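Local coordinates for uncharacterized protein (Silicibacter pomeroyi DSS-3, PDB 2QTP), which is of unknown function but adopts a variant of the Bacillus chorismate mutase fold and may take part in amino-acid metabolism, at residues Arg21-Ser24 against Pro25-Lys29. Sequence-based numbering, arbitrary orientation.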
# COMPACT_ATOMS: atom_id res chain seq x y z
N ARG A 21 -17.41 -9.39 -21.34
CA ARG A 21 -16.57 -10.39 -22.02
C ARG A 21 -15.86 -11.29 -21.00
O ARG A 21 -15.24 -10.78 -20.07
CB ARG A 21 -15.52 -9.65 -22.86
CG ARG A 21 -15.31 -10.16 -24.29
CD ARG A 21 -14.49 -9.13 -25.11
NE ARG A 21 -13.09 -9.02 -24.70
CZ ARG A 21 -12.05 -9.43 -25.44
N GLU A 22 -15.95 -12.61 -21.18
CA GLU A 22 -15.31 -13.59 -20.28
C GLU A 22 -13.77 -13.49 -20.31
O GLU A 22 -13.14 -13.76 -21.31
CB GLU A 22 -15.79 -15.03 -20.58
CG GLU A 22 -17.17 -15.37 -19.93
CD GLU A 22 -17.88 -16.63 -20.46
OE1 GLU A 22 -17.36 -17.34 -21.36
OE2 GLU A 22 -19.01 -16.90 -19.97
N ILE A 23 -13.17 -13.08 -19.20
CA ILE A 23 -11.73 -12.93 -19.07
C ILE A 23 -11.12 -14.27 -18.61
O ILE A 23 -11.30 -14.70 -17.46
CB ILE A 23 -11.38 -11.79 -18.07
CG1 ILE A 23 -12.13 -10.50 -18.44
CG2 ILE A 23 -9.89 -11.51 -18.02
CD1 ILE A 23 -12.00 -10.08 -19.87
N SER A 24 -10.43 -14.95 -19.54
CA SER A 24 -9.83 -16.27 -19.31
C SER A 24 -8.40 -16.31 -19.86
O SER A 24 -8.20 -16.22 -21.07
CB SER A 24 -10.66 -17.36 -19.99
OG SER A 24 -10.24 -18.63 -19.54
N PRO A 25 -7.39 -16.44 -18.99
CA PRO A 25 -7.52 -16.57 -17.53
C PRO A 25 -8.00 -15.25 -16.91
O PRO A 25 -7.83 -14.19 -17.51
CB PRO A 25 -6.08 -16.89 -17.09
CG PRO A 25 -5.23 -16.20 -18.11
CD PRO A 25 -5.98 -16.38 -19.41
N PRO A 26 -8.64 -15.32 -15.74
CA PRO A 26 -9.04 -14.11 -15.02
C PRO A 26 -7.87 -13.21 -14.73
O PRO A 26 -6.79 -13.70 -14.46
CB PRO A 26 -9.58 -14.65 -13.68
CG PRO A 26 -10.11 -16.00 -14.04
CD PRO A 26 -9.11 -16.54 -15.05
N THR A 27 -8.09 -11.90 -14.79
CA THR A 27 -7.06 -10.98 -14.42
C THR A 27 -7.15 -10.75 -12.91
O THR A 27 -8.23 -10.80 -12.33
CB THR A 27 -7.14 -9.69 -15.26
OG1 THR A 27 -8.42 -9.09 -15.10
CG2 THR A 27 -6.91 -10.02 -16.74
N ARG A 28 -6.01 -10.54 -12.27
CA ARG A 28 -5.99 -10.44 -10.83
C ARG A 28 -5.16 -9.29 -10.32
O ARG A 28 -4.13 -8.93 -10.90
CB ARG A 28 -5.45 -11.74 -10.22
CG ARG A 28 -6.23 -13.00 -10.57
CD ARG A 28 -5.66 -14.20 -9.85
NE ARG A 28 -4.27 -14.42 -10.26
CZ ARG A 28 -3.37 -15.11 -9.56
NH1 ARG A 28 -3.68 -15.65 -8.39
NH2 ARG A 28 -2.15 -15.24 -10.04
N LYS A 29 -5.62 -8.71 -9.22
CA LYS A 29 -4.91 -7.64 -8.54
C LYS A 29 -4.78 -8.03 -7.08
O LYS A 29 -5.71 -8.63 -6.50
CB LYS A 29 -5.69 -6.32 -8.59
CG LYS A 29 -6.22 -5.91 -9.94
CD LYS A 29 -6.89 -4.55 -9.78
CE LYS A 29 -7.33 -3.95 -11.10
NZ LYS A 29 -8.08 -2.71 -10.80
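Ile-23 and Thr-27 meet through their methyl groups across a bend in the chain: CG2 of Ile-23 lies 3.6 Å from CG2 of Thr-27, the two side chains crossing at a slant. With CG1 beside the backbone N (chi1 -52°), Ile-23 swings CG2 to the far side from that N, where it also lies 3.4 Å from Pro-25 O.

The corner is a type VIb turn of Ile-23 to Pro-26, with a cis peptide bond between Ser-24 and Pro-25 that draws their CA atoms to 2.9 Å.

Across the turn itself the backbone offers little polar pairing. Ile-23 O comes 3.2 Å from Pro-26 N, but a proline nitrogen has no hydrogen to give; what remains is a bent CA-H...O contact from Pro-26 CA, 3.4 Å from Ile-23 O with 125° at the hydrogen. On the two sides of the corner, backbone hydrogen bonds tie Ile-23 to Arg-16, in the link after strand 5-15, and Thr-27 to Thr-15, at the end of that antiparallel strand.

With two successive prolines and a cis bond, this surface corner probably owes its shape mainly to ring and peptide stiffness plus one methyl contact, rather than to hydrogen bonds across it.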